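Local coordinates for glycosylation Associate Protein 3 (Streptococcus agalactiae serotype V, PDB 6OYC) that probably works within the Gap1-Gap2-Gap3 complex in the glycosylation-linked accessory Sec secretion pathway, where a role in sugar binding is likely, at residues C[74-79]-C[131-136]; C[83-88]-C[124-129]; C[162-167]-C[222-227]. One frame throughout, in Å; residues are numbered along the deposited sequence.

From the N terminus, strand 69-78 leads into strand 84-91, and strand 118-125 leads into strand 130-140. Interaction 1 joins the first and last of these strands (69-78 and 130-140) and so closes a long loop; interaction 2 joins the middle two (84-91 and 118-125) and falls entirely within that loop. Each belongs to a different antiparallel sheet, and the two contacts meet face to face, Leu78 CD1 lying 3.5 Å from Leu84 CB. The chain then passes to a parallel sheet, where interaction 3 closes a separate loop between strands 163-168 and 223-227. It follows in series and crosses neither of the others; its centre is about 36 Å from that of interaction 1.

Interaction 1 of 3, residues C[74-79]-C[131-136]; sequences LNAELD and FTFHYL
A classic beta bulge marks the antiparallel pairing of 74-79 with 131-136, since His134 and Tyr135 both face Asn75. The carbonyl O of Asn75 is gripped twice, by His134 N at 3.0 Å and by Tyr135 N at 3.2 Å, while Asn75 N donates to Tyr135 O. Regular pairing holds again at Glu77 and Thr132, which exchange backbone bonds in both directions. The extra residue brings CB of His134 toward strand 74-78, and with CG anti to its own carbonyl carbon (chi1 -60°) the imidazole reaches the carboxylate of Glu77. There His134 NE2 donates to Glu77 OE1 over a short 2.5 Å; the oxygen lies close to the ring plane, whereas the nitrogen comes in 41° out of the carboxylate plane. ND1 is hydrogen-bonded to Ser29 OG, so both ring nitrogens are engaged and the rotation of the imidazole is fixed. The carboxylate may favour a protonated ring.

These strands belong to one sheet of a beta sandwich, consistent with the family's place in the galactose-binding-domain clan, and the face bearing Leu74, Ala76, Phe133 and Leu136 turns to strands 84-91 and 118-125. On that face Leu74 CD1 meets the edge of the Phe133 ring at CE1 (3.7 Å) and presses on Leu136 CD2 (3.4 Å). On the other, Asn75 CB lies over the Tyr135 ring, 3.7 Å from its centroid, in a CH-pi contact, and the Asn75 amide stands almost perpendicular to the imidazole, OD1 coming 3.3 Å from His134 CD2.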
ATOM      1  N   LEU C  74      12.409   0.126  -7.461  1.00 36.81           N
ATOM      2  CA  LEU C  74      11.902  -1.218  -7.698  1.00 38.12           C
ATOM      3  C   LEU C  74      11.878  -1.976  -6.378  1.00 36.47           C
ATOM      4  O   LEU C  74      12.896  -2.069  -5.692  1.00 38.01           O
ATOM      5  CB  LEU C  74      12.762  -1.951  -8.723  1.00 41.55           C
ATOM      6  CG  LEU C  74      12.527  -3.456  -8.891  1.00 38.80           C
ATOM      7  CD1 LEU C  74      11.226  -3.766  -9.629  1.00 37.40           C
ATOM      8  CD2 LEU C  74      13.699  -4.063  -9.625  1.00 38.03           C
ATOM      9  N   ASN C  75      10.719  -2.496  -6.022  1.00 38.64           N
ATOM     10  CA  ASN C  75      10.577  -3.390  -4.882  1.00 39.51           C
ATOM     11  C   ASN C  75      10.251  -4.772  -5.435  1.00 37.60           C
ATOM     12  O   ASN C  75       9.117  -5.020  -5.853  1.00 39.19           O
ATOM     13  CB  ASN C  75       9.497  -2.896  -3.921  1.00 42.16           C
ATOM     14  CG  ASN C  75       9.602  -3.544  -2.559  1.00 50.55           C
ATOM     15  OD1 ASN C  75       9.875  -4.745  -2.457  1.00 51.30           O
ATOM     16  ND2 ASN C  75       9.408  -2.754  -1.501  1.00 49.31           N
ATOM     17  N   ALA C  76      11.253  -5.657  -5.433  1.00 38.13           N
ATOM     18  CA  ALA C  76      11.145  -7.026  -5.920  1.00 39.52           C
ATOM     19  C   ALA C  76      12.120  -7.910  -5.144  1.00 43.48           C
ATOM     20  O   ALA C  76      13.024  -7.421  -4.467  1.00 42.26           O
ATOM     21  CB  ALA C  76      11.429  -7.119  -7.427  1.00 37.01           C
ATOM     22  N   GLU C  77      11.933  -9.228  -5.254  1.00 42.17           N
ATOM     23  CA  GLU C  77      12.787 -10.214  -4.600  1.00 43.24           C
ATOM     24  C   GLU C  77      13.316 -11.165  -5.657  1.00 41.81           C
ATOM     25  O   GLU C  77      12.521 -11.813  -6.344  1.00 42.58           O
ATOM     26  CB  GLU C  77      12.014 -11.007  -3.534  1.00 44.51           C
ATOM     27  CG  GLU C  77      11.741 -10.270  -2.240  1.00 46.70           C
ATOM     28  CD  GLU C  77      10.630 -10.906  -1.425  1.00 57.16           C
ATOM     29  OE1 GLU C  77       9.673 -10.190  -1.069  1.00 61.71           O
ATOM     30  OE2 GLU C  77      10.707 -12.118  -1.131  1.00 63.11           O
ATOM     31  N   LEU C  78      14.639 -11.295  -5.757  1.00 42.80           N
ATOM     32  CA  LEU C  78      15.220 -12.159  -6.784  1.00 51.23           C
ATOM     33  C   LEU C  78      16.645 -12.553  -6.415  1.00 59.84           C
ATOM     34  O   LEU C  78      17.252 -11.989  -5.502  1.00 57.22           O
ATOM     35  CB  LEU C  78      15.203 -11.482  -8.157  1.00 57.07           C
ATOM     36  CG  LEU C  78      15.927 -10.151  -8.393  1.00 57.79           C
ATOM     37  CD1 LEU C  78      15.965  -9.867  -9.886  1.00 62.45           C
ATOM     38  CD2 LEU C  78      15.269  -8.992  -7.664  1.00 50.40           C
ATOM     39  N   ASP C  79      17.184 -13.522  -7.171  1.00 63.89           N
ATOM     40  CA  ASP C  79      18.575 -13.966  -6.999  1.00 64.69           C
ATOM     41  C   ASP C  79      19.565 -13.045  -7.708  1.00 71.43           C
ATOM     42  O   ASP C  79      20.299 -12.277  -7.073  1.00 73.08           O
ATOM     43  CB  ASP C  79      18.731 -15.402  -7.517  1.00 69.53           C
ATOM     44  CG  ASP C  79      18.445 -16.444  -6.457  1.00 76.95           C
ATOM     45  OD1 ASP C  79      18.086 -16.053  -5.320  1.00 73.60           O
ATOM     46  OD2 ASP C  79      18.588 -17.652  -6.757  1.00 78.80           O
ATOM     47  N   PHE C 131      11.403 -14.771  -9.784  1.00 46.77           N
ATOM     48  CA  PHE C 131      11.372 -13.566  -8.971  1.00 41.91           C
ATOM     49  C   PHE C 131       9.949 -13.321  -8.479  1.00 39.78           C
ATOM     50  O   PHE C 131       8.978 -13.841  -9.042  1.00 38.20           O
ATOM     51  CB  PHE C 131      11.905 -12.355  -9.748  1.00 44.09           C
ATOM     52  CG  PHE C 131      11.052 -11.956 -10.934  1.00 41.60           C
ATOM     53  CD1 PHE C 131       9.947 -11.136 -10.767  1.00 39.67           C
ATOM     54  CD2 PHE C 131      11.373 -12.380 -12.207  1.00 44.32           C
ATOM     55  CE1 PHE C 131       9.174 -10.765 -11.850  1.00 45.17           C
ATOM     56  CE2 PHE C 131      10.600 -12.005 -13.300  1.00 45.07           C
ATOM     57  CZ  PHE C 131       9.504 -11.204 -13.122  1.00 41.08           C
ATOM     58  N   THR C 132       9.845 -12.502  -7.423  1.00 37.18           N
ATOM     59  CA  THR C 132       8.580 -11.976  -6.921  1.00 38.22           C
ATOM     60  C   THR C 132       8.609 -10.463  -7.053  1.00 37.15           C
ATOM     61  O   THR C 132       9.434  -9.800  -6.419  1.00 41.40           O
ATOM     62  CB  THR C 132       8.327 -12.365  -5.458  1.00 38.65           C
ATOM     63  OG1 THR C 132       8.191 -13.786  -5.353  1.00 42.00           O
ATOM     64  CG2 THR C 132       7.039 -11.708  -4.945  1.00 33.01           C
ATOM     65  N   PHE C 133       7.710  -9.921  -7.865  1.00 37.83           N
ATOM     66  CA  PHE C 133       7.585  -8.481  -8.044  1.00 36.74           C
ATOM     67  C   PHE C 133       6.510  -7.946  -7.108  1.00 36.25           C
ATOM     68  O   PHE C 133       5.409  -8.506  -7.033  1.00 38.23           O
ATOM     69  CB  PHE C 133       7.240  -8.137  -9.492  1.00 35.35           C
ATOM     70  CG  PHE C 133       6.918  -6.684  -9.707  1.00 37.64           C
ATOM     71  CD1 PHE C 133       7.938  -5.755  -9.892  1.00 37.09           C
ATOM     72  CD2 PHE C 133       5.599  -6.240  -9.707  1.00 33.34           C
ATOM     73  CE1 PHE C 133       7.641  -4.411 -10.083  1.00 38.32           C
ATOM     74  CE2 PHE C 133       5.299  -4.912  -9.899  1.00 32.91           C
ATOM     75  CZ  PHE C 133       6.316  -3.992 -10.092  1.00 35.92           C
ATOM     76  N   HIS C 134       6.826  -6.863  -6.406  1.00 36.55           N
ATOM     77  CA  HIS C 134       5.872  -6.222  -5.501  1.00 37.05           C
ATOM     78  C   HIS C 134       5.304  -4.946  -6.099  1.00 35.11           C
ATOM     79  O   HIS C 134       4.087  -4.831  -6.263  1.00 36.12           O
ATOM     80  CB  HIS C 134       6.528  -5.931  -4.142  1.00 36.53           C
ATOM     81  CG  HIS C 134       7.022  -7.160  -3.456  1.00 39.80           C
ATOM     82  ND1 HIS C 134       6.178  -8.180  -3.071  1.00 41.00           N
ATOM     83  CD2 HIS C 134       8.273  -7.558  -3.124  1.00 38.97           C
ATOM     84  CE1 HIS C 134       6.886  -9.147  -2.515  1.00 41.51           C
ATOM     85  NE2 HIS C 134       8.160  -8.797  -2.538  1.00 42.67           N
ATOM     86  N   TYR C 135       6.159  -3.979  -6.423  1.00 33.87           N
ATOM     87  CA  TYR C 135       5.670  -2.705  -6.931  1.00 35.91           C
ATOM     88  C   TYR C 135       6.842  -1.851  -7.384  1.00 35.94           C
ATOM     89  O   TYR C 135       8.011  -2.141  -7.108  1.00 35.18           O
ATOM     90  CB  TYR C 135       4.842  -1.947  -5.884  1.00 35.63           C
ATOM     91  CG  TYR C 135       5.561  -1.638  -4.590  1.00 37.06           C
ATOM     92  CD1 TYR C 135       6.510  -0.620  -4.516  1.00 37.08           C
ATOM     93  CD2 TYR C 135       5.266  -2.349  -3.423  1.00 37.25           C
ATOM     94  CE1 TYR C 135       7.158  -0.321  -3.316  1.00 37.00           C
ATOM     95  CE2 TYR C 135       5.908  -2.057  -2.218  1.00 41.21           C
ATOM     96  CZ  TYR C 135       6.852  -1.048  -2.167  1.00 41.54           C
ATOM     97  OH  TYR C 135       7.489  -0.769  -0.971  1.00 45.93           O
ATOM     98  N   LEU C 136       6.503  -0.783  -8.084  1.00 33.50           N
ATOM     99  CA  LEU C 136       7.414   0.318  -8.312  1.00 34.29           C
ATOM    100  C   LEU C 136       6.889   1.519  -7.544  1.00 36.15           C
ATOM    101  O   LEU C 136       5.678   1.645  -7.321  1.00 35.53           O
ATOM    102  CB  LEU C 136       7.539   0.652  -9.795  1.00 34.05           C
ATOM    103  CG  LEU C 136       7.957  -0.446 -10.780  1.00 36.06           C
ATOM    104  CD1 LEU C 136       7.980   0.135 -12.168  1.00 35.53           C
ATOM    105  CD2 LEU C 136       9.325  -1.012 -10.466  1.00 37.17           C
TER

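Interaction 2 of 3, residues C[83-88]-C[124-129]; sequences SLFVRI and INAGCS
Ile124 lies over one face of the Phe85 ring, with CB 3.9 Å from the ring centroid in a CH-pi contact and CG2 reaching CZ at 3.4 Å. The ring gets there because Phe85 CG sits between the backbone N and the carbonyl carbon (chi1 66°), which folds it back toward the neighbouring strand. Ala126 CB approaches the same ring in its plane, at the CE1 edge, 3.8 Å away. Ile124 CD1 runs on past the ring to Arg87 CB, also at 3.8 Å, while the guanidinium of Arg87 turns to Glu89 in a salt bridge and to Phe100 in a cation-pi contact.

Beneath these side chains Phe85 and Ile124 form an antiparallel hydrogen-bonded pair, followed by Ala126 N donating to Ser83 O at 2.7 Å. Ser83 OG, bonded to Leu80 O, packs tightly on Cys128 CB at 3.1 Å. Past the strand end the chain turns through Gly127, whose phi is positive, and Asn125 OD1 accepts from Cys128 N at 3.0 Å. This Asx motif lies at the end of strand 118-125, one of the two inner strands of a four-stranded antiparallel sheet in the sandwich.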
ATOM      1  N   SER C  83      19.261  -9.116 -13.546  1.00 75.68           N
ATOM      2  CA  SER C  83      18.450  -9.759 -14.574  1.00 74.44           C
ATOM      3  C   SER C  83      16.977  -9.351 -14.562  1.00 66.48           C
ATOM      4  O   SER C  83      16.220  -9.833 -15.413  1.00 66.74           O
ATOM      5  CB  SER C  83      18.556 -11.284 -14.452  1.00 72.06           C
ATOM      6  OG  SER C  83      17.861 -11.747 -13.303  1.00 73.80           O
ATOM      7  N   LEU C  84      16.542  -8.491 -13.636  1.00 61.73           N
ATOM      8  CA  LEU C  84      15.212  -7.882 -13.706  1.00 61.05           C
ATOM      9  C   LEU C  84      15.361  -6.371 -13.633  1.00 50.31           C
ATOM     10  O   LEU C  84      15.642  -5.831 -12.560  1.00 52.72           O
ATOM     11  CB  LEU C  84      14.285  -8.373 -12.590  1.00 56.51           C
ATOM     12  CG  LEU C  84      12.842  -7.849 -12.718  1.00 51.57           C
ATOM     13  CD1 LEU C  84      12.100  -8.514 -13.893  1.00 50.52           C
ATOM     14  CD2 LEU C  84      12.038  -7.989 -11.425  1.00 46.79           C
ATOM     15  N   PHE C  85      15.139  -5.680 -14.749  1.00 45.26           N
ATOM     16  CA  PHE C  85      15.336  -4.240 -14.765  1.00 42.38           C
ATOM     17  C   PHE C  85      14.097  -3.518 -15.296  1.00 44.56           C
ATOM     18  O   PHE C  85      13.107  -4.129 -15.714  1.00 40.98           O
ATOM     19  CB  PHE C  85      16.606  -3.853 -15.549  1.00 43.79           C
ATOM     20  CG  PHE C  85      16.549  -4.147 -17.018  1.00 51.69           C
ATOM     21  CD1 PHE C  85      16.969  -5.381 -17.509  1.00 59.05           C
ATOM     22  CD2 PHE C  85      16.120  -3.182 -17.916  1.00 45.89           C
ATOM     23  CE1 PHE C  85      16.923  -5.661 -18.875  1.00 62.75           C
ATOM     24  CE2 PHE C  85      16.079  -3.447 -19.282  1.00 56.96           C
ATOM     25  CZ  PHE C  85      16.484  -4.691 -19.764  1.00 62.44           C
ATOM     26  N   VAL C  86      14.159  -2.188 -15.232  1.00 38.50           N
ATOM     27  CA  VAL C  86      13.023  -1.324 -15.495  1.00 36.91           C
ATOM     28  C   VAL C  86      13.452  -0.249 -16.487  1.00 37.53           C
ATOM     29  O   VAL C  86      14.473   0.420 -16.293  1.00 37.91           O
ATOM     30  CB  VAL C  86      12.471  -0.696 -14.198  1.00 38.49           C
ATOM     31  CG1 VAL C  86      11.318   0.233 -14.497  1.00 31.96           C
ATOM     32  CG2 VAL C  86      12.005  -1.778 -13.237  1.00 38.95           C
ATOM     33  N   ARG C  87      12.672  -0.086 -17.542  1.00 35.56           N
ATOM     34  CA  ARG C  87      12.900   0.910 -18.572  1.00 32.75           C
ATOM     35  C   ARG C  87      11.756   1.920 -18.548  1.00 32.18           C
ATOM     36  O   ARG C  87      10.584   1.556 -18.749  1.00 29.00           O
ATOM     37  CB  ARG C  87      13.003   0.234 -19.935  1.00 31.39           C
ATOM     38  CG  ARG C  87      13.259   1.170 -21.097  1.00 35.72           C
ATOM     39  CD  ARG C  87      13.662   0.350 -22.349  1.00 38.89           C
ATOM     40  NE  ARG C  87      13.466   1.106 -23.590  1.00 42.93           N
ATOM     41  CZ  ARG C  87      14.353   1.174 -24.584  1.00 44.04           C
ATOM     42  NH1 ARG C  87      15.515   0.531 -24.497  1.00 42.46           N
ATOM     43  NH2 ARG C  87      14.069   1.880 -25.674  1.00 41.82           N
ATOM     44  N   ILE C  88      12.093   3.181 -18.297  1.00 27.38           N
ATOM     45  CA  ILE C  88      11.163   4.282 -18.489  1.00 28.38           C
ATOM     46  C   ILE C  88      11.492   4.938 -19.819  1.00 31.56           C
ATOM     47  O   ILE C  88      12.652   5.285 -20.081  1.00 33.79           O
ATOM     48  CB  ILE C  88      11.223   5.283 -17.321  1.00 31.38           C
ATOM     49  CG1 ILE C  88      10.272   6.451 -17.552  1.00 30.39           C
ATOM     50  CG2 ILE C  88      12.629   5.795 -17.077  1.00 32.60           C
ATOM     51  CD1 ILE C  88       9.976   7.220 -16.260  1.00 32.75           C
ATOM     52  N   ILE C 124      11.347  -5.539 -17.465  1.00 44.86           N
ATOM     53  CA  ILE C 124      12.023  -6.330 -18.487  1.00 49.19           C
ATOM     54  C   ILE C 124      12.810  -7.457 -17.828  1.00 50.83           C
ATOM     55  O   ILE C 124      13.623  -7.217 -16.927  1.00 53.31           O
ATOM     56  CB  ILE C 124      12.925  -5.456 -19.369  1.00 51.40           C
ATOM     57  CG1 ILE C 124      12.086  -4.355 -20.015  1.00 48.49           C
ATOM     58  CG2 ILE C 124      13.585  -6.305 -20.432  1.00 54.31           C
ATOM     59  CD1 ILE C 124      12.850  -3.461 -20.938  1.00 43.56           C
ATOM     60  N   ASN C 125      12.552  -8.686 -18.280  1.00 58.34           N
ATOM     61  CA  ASN C 125      13.248  -9.878 -17.808  1.00 63.74           C
ATOM     62  C   ASN C 125      14.487 -10.102 -18.663  1.00 64.82           C
ATOM     63  O   ASN C 125      14.387 -10.193 -19.894  1.00 60.85           O
ATOM     64  CB  ASN C 125      12.330 -11.104 -17.875  1.00 60.76           C
ATOM     65  CG  ASN C 125      12.971 -12.355 -17.276  1.00 63.42           C
ATOM     66  OD1 ASN C 125      13.730 -12.273 -16.313  1.00 67.66           O
ATOM     67  ND2 ASN C 125      12.661 -13.515 -17.844  1.00 63.85           N
ATOM     68  N   ALA C 126      15.648 -10.197 -18.011  1.00 63.30           N
ATOM     69  CA  ALA C 126      16.908 -10.441 -18.705  1.00 70.11           C
ATOM     70  C   ALA C 126      17.517 -11.785 -18.299  1.00 69.77           C
ATOM     71  O   ALA C 126      18.595 -11.826 -17.695  1.00 68.83           O
ATOM     72  CB  ALA C 126      17.889  -9.299 -18.423  1.00 64.85           C
ATOM     73  N   GLY C 127      16.829 -12.882 -18.618  1.00 65.54           N
ATOM     74  CA  GLY C 127      17.301 -14.219 -18.309  1.00 65.67           C
ATOM     75  C   GLY C 127      16.985 -14.752 -16.923  1.00 67.18           C
ATOM     76  O   GLY C 127      17.525 -15.800 -16.552  1.00 67.56           O
ATOM     77  N   CYS C 128      16.122 -14.086 -16.153  1.00 61.30           N
ATOM     78  CA  CYS C 128      15.836 -14.518 -14.790  1.00 60.43           C
ATOM     79  C   CYS C 128      14.817 -15.655 -14.758  1.00 62.03           C
ATOM     80  O   CYS C 128      13.814 -15.639 -15.478  1.00 61.03           O
ATOM     81  CB  CYS C 128      15.324 -13.349 -13.949  1.00 62.22           C
ATOM     82  SG  CYS C 128      14.909 -13.812 -12.254  1.00 66.02           S
ATOM     83  N   SER C 129      15.067 -16.633 -13.891  1.00 62.89           N
ATOM     84  CA  SER C 129      14.225 -17.820 -13.799  1.00 60.61           C
ATOM     85  C   SER C 129      13.120 -17.700 -12.759  1.00 55.97           C
ATOM     86  O   SER C 129      12.060 -18.320 -12.921  1.00 54.98           O
ATOM     87  CB  SER C 129      15.086 -19.043 -13.471  1.00 55.37           C
ATOM     88  OG  SER C 129      15.806 -19.454 -14.619  1.00 70.47           O
TER

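Interaction 3 of 3, residues C[162-167]-C[222-227]; sequences DVLNLL and IKINVI
Asn165 and Asn225 form a bridge pair in the parallel pairing of 162-167 with 222-227, and their amides lie alongside each other. From the Asn165 backbone, CB meets Ile227 CD1 at 3.9 Å. CG stands anti to the carbonyl carbon (chi1 -66°); Asn225 adopts nearly the same torsion (chi1 -58°), so the two amides point the same way with their planes only 18° apart. At one tip, Asn165 OD1 accepts from Asn225 ND2 at 3.0 Å, the donor lying nearly on the line of the carbonyl and the oxygen close to the Asn225 amide plane. At the other tip, Asn165 ND2 donates to Lys189 O. Two residues back on the same face of the sheet, Val163 CG1 touches Asn225 ND2, 3.5 Å away.

Around this pair the backbones are stitched by regular bonds, Leu164 N to Lys223 O and Asn225 N to Leu164 O, then Leu166 N to Asn225 O and Ile227 N to Leu166 O. The other face of the sheet, with Leu164, Leu166 and Ile224, is apolar, and helix 206-218 covers part of it by way of Leu212. That helix belongs to a beta-alpha-beta crossover from strand 191-193 over strand 163-168 to strand 223-227, in the five-stranded parallel sheet of an alpha/beta fold. With both hydrogen-bonding ends of the Asn165 amide engaged, the polar group buried at the sheet surface is satisfied and its flip is settled, OD1 toward Asn225.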
ATOM      1  N   ASP C 162      -3.010   5.876  32.266  1.00 70.64           N
ATOM      2  CA  ASP C 162      -4.387   5.396  32.240  1.00 71.19           C
ATOM      3  C   ASP C 162      -4.873   5.051  30.836  1.00 66.01           C
ATOM      4  O   ASP C 162      -5.665   4.115  30.673  1.00 62.82           O
ATOM      5  CB  ASP C 162      -5.319   6.441  32.868  1.00 69.30           C
ATOM      6  CG  ASP C 162      -5.328   7.763  32.101  1.00 80.81           C
ATOM      7  OD1 ASP C 162      -6.389   8.430  32.095  1.00 83.74           O
ATOM      8  OD2 ASP C 162      -4.287   8.141  31.507  1.00 85.94           O
ATOM      9  N   VAL C 163      -4.423   5.778  29.818  1.00 67.72           N
ATOM     10  CA  VAL C 163      -4.871   5.574  28.447  1.00 63.58           C
ATOM     11  C   VAL C 163      -3.652   5.316  27.571  1.00 60.68           C
ATOM     12  O   VAL C 163      -2.619   5.985  27.707  1.00 58.13           O
ATOM     13  CB  VAL C 163      -5.676   6.786  27.928  1.00 63.11           C
ATOM     14  CG1 VAL C 163      -6.294   6.488  26.575  1.00 56.23           C
ATOM     15  CG2 VAL C 163      -6.751   7.182  28.927  1.00 65.30           C
ATOM     16  N   LEU C 164      -3.765   4.328  26.693  1.00 50.46           N
ATOM     17  CA  LEU C 164      -2.858   4.177  25.566  1.00 55.46           C
ATOM     18  C   LEU C 164      -3.646   4.408  24.281  1.00 51.76           C
ATOM     19  O   LEU C 164      -4.630   3.703  24.011  1.00 48.30           O
ATOM     20  CB  LEU C 164      -2.198   2.802  25.552  1.00 54.21           C
ATOM     21  CG  LEU C 164      -1.324   2.621  24.320  1.00 52.86           C
ATOM     22  CD1 LEU C 164      -0.173   3.624  24.322  1.00 54.27           C
ATOM     23  CD2 LEU C 164      -0.824   1.190  24.230  1.00 56.79           C
ATOM     24  N   ASN C 165      -3.229   5.403  23.510  1.00 51.89           N
ATOM     25  CA  ASN C 165      -3.833   5.700  22.216  1.00 52.51           C
ATOM     26  C   ASN C 165      -2.864   5.236  21.136  1.00 49.38           C
ATOM     27  O   ASN C 165      -1.794   5.820  20.956  1.00 50.98           O
ATOM     28  CB  ASN C 165      -4.168   7.181  22.099  1.00 50.48           C
ATOM     29  CG  ASN C 165      -5.246   7.604  23.081  1.00 54.98           C
ATOM     30  OD1 ASN C 165      -6.290   6.953  23.194  1.00 48.06           O
ATOM     31  ND2 ASN C 165      -4.992   8.692  23.807  1.00 57.87           N
ATOM     32  N   LEU C 166      -3.229   4.160  20.454  1.00 47.70           N
ATOM     33  CA  LEU C 166      -2.401   3.539  19.430  1.00 49.42           C
ATOM     34  C   LEU C 166      -2.894   4.014  18.069  1.00 45.00           C
ATOM     35  O   LEU C 166      -4.022   3.708  17.675  1.00 43.33           O
ATOM     36  CB  LEU C 166      -2.489   2.021  19.537  1.00 48.18           C
ATOM     37  CG  LEU C 166      -1.183   1.246  19.558  1.00 53.43           C
ATOM     38  CD1 LEU C 166      -0.251   1.829  20.622  1.00 55.62           C
ATOM     39  CD2 LEU C 166      -1.468  -0.216  19.826  1.00 51.48           C
ATOM     40  N   LEU C 167      -2.067   4.767  17.358  1.00 45.05           N
ATOM     41  CA  LEU C 167      -2.411   5.243  16.021  1.00 46.80           C
ATOM     42  C   LEU C 167      -1.781   4.314  14.988  1.00 42.63           C
ATOM     43  O   LEU C 167      -0.555   4.283  14.828  1.00 40.20           O
ATOM     44  CB  LEU C 167      -1.954   6.680  15.789  1.00 43.48           C
ATOM     45  CG  LEU C 167      -2.356   7.136  14.386  1.00 45.54           C
ATOM     46  CD1 LEU C 167      -3.869   7.107  14.269  1.00 42.80           C
ATOM     47  CD2 LEU C 167      -1.830   8.521  14.072  1.00 46.55           C
ATOM     48  N   ILE C 222      -5.050  -0.455  32.195  1.00 59.76           N
ATOM     49  CA  ILE C 222      -4.955   0.597  31.191  1.00 58.87           C
ATOM     50  C   ILE C 222      -6.066   0.441  30.160  1.00 55.90           C
ATOM     51  O   ILE C 222      -6.528  -0.669  29.863  1.00 56.24           O
ATOM     52  CB  ILE C 222      -3.571   0.596  30.513  1.00 62.14           C
ATOM     53  CG1 ILE C 222      -3.343   1.918  29.776  1.00 57.98           C
ATOM     54  CG2 ILE C 222      -3.433  -0.572  29.541  1.00 58.63           C
ATOM     55  CD1 ILE C 222      -1.908   2.165  29.413  1.00 58.49           C
ATOM     56  N   LYS C 223      -6.523   1.575  29.637  1.00 54.60           N
ATOM     57  CA  LYS C 223      -7.414   1.599  28.486  1.00 56.86           C
ATOM     58  C   LYS C 223      -6.579   1.756  27.221  1.00 55.08           C
ATOM     59  O   LYS C 223      -5.731   2.653  27.136  1.00 55.09           O
ATOM     60  CB  LYS C 223      -8.429   2.737  28.592  1.00 55.17           C
ATOM     61  CG  LYS C 223      -9.406   2.810  27.410  1.00 54.37           C
ATOM     62  CD  LYS C 223     -10.031   1.437  27.124  1.00 56.58           C
ATOM     63  CE  LYS C 223     -10.987   1.455  25.935  1.00 49.35           C
ATOM     64  NZ  LYS C 223     -11.596   0.097  25.753  1.00 51.08           N
ATOM     65  N   ILE C 224      -6.799   0.867  26.257  1.00 52.20           N
ATOM     66  CA  ILE C 224      -6.157   0.948  24.952  1.00 48.35           C
ATOM     67  C   ILE C 224      -7.216   1.302  23.917  1.00 47.97           C
ATOM     68  O   ILE C 224      -8.235   0.610  23.787  1.00 49.68           O
ATOM     69  CB  ILE C 224      -5.441  -0.357  24.585  1.00 49.38           C
ATOM     70  CG1 ILE C 224      -4.379  -0.687  25.637  1.00 53.80           C
ATOM     71  CG2 ILE C 224      -4.799  -0.249  23.184  1.00 48.08           C
ATOM     72  CD1 ILE C 224      -3.559  -1.925  25.301  1.00 47.43           C
ATOM     73  N   ASN C 225      -6.985   2.392  23.202  1.00 48.25           N
ATOM     74  CA  ASN C 225      -7.756   2.747  22.022  1.00 46.69           C
ATOM     75  C   ASN C 225      -6.872   2.559  20.795  1.00 46.55           C
ATOM     76  O   ASN C 225      -5.715   3.001  20.780  1.00 46.38           O
ATOM     77  CB  ASN C 225      -8.260   4.184  22.104  1.00 44.74           C
ATOM     78  CG  ASN C 225      -9.105   4.431  23.326  1.00 47.35           C
ATOM     79  OD1 ASN C 225     -10.195   3.880  23.462  1.00 49.59           O
ATOM     80  ND2 ASN C 225      -8.615   5.284  24.220  1.00 49.01           N
ATOM     81  N   VAL C 226      -7.400   1.881  19.786  1.00 44.12           N
ATOM     82  CA  VAL C 226      -6.700   1.690  18.523  1.00 41.23           C
ATOM     83  C   VAL C 226      -7.415   2.545  17.483  1.00 40.47           C
ATOM     84  O   VAL C 226      -8.588   2.301  17.167  1.00 37.60           O
ATOM     85  CB  VAL C 226      -6.647   0.210  18.125  1.00 41.74           C
ATOM     86  CG1 VAL C 226      -5.946   0.047  16.796  1.00 40.06           C
ATOM     87  CG2 VAL C 226      -5.921  -0.593  19.210  1.00 41.40           C
ATOM     88  N   ILE C 227      -6.718   3.584  17.003  1.00 41.07           N
ATOM     89  CA  ILE C 227      -7.237   4.571  16.058  1.00 38.46           C
ATOM     90  C   ILE C 227      -6.636   4.323  14.678  1.00 42.85           C
ATOM     91  O   ILE C 227      -5.423   4.105  14.546  1.00 41.48           O
ATOM     92  CB  ILE C 227      -6.908   6.004  16.515  1.00 44.48           C
ATOM     93  CG1 ILE C 227      -7.434   6.259  17.928  1.00 48.01           C
ATOM     94  CG2 ILE C 227      -7.443   7.033  15.523  1.00 41.15           C
ATOM     95  CD1 ILE C 227      -6.376   6.808  18.851  1.00 45.38           C
TER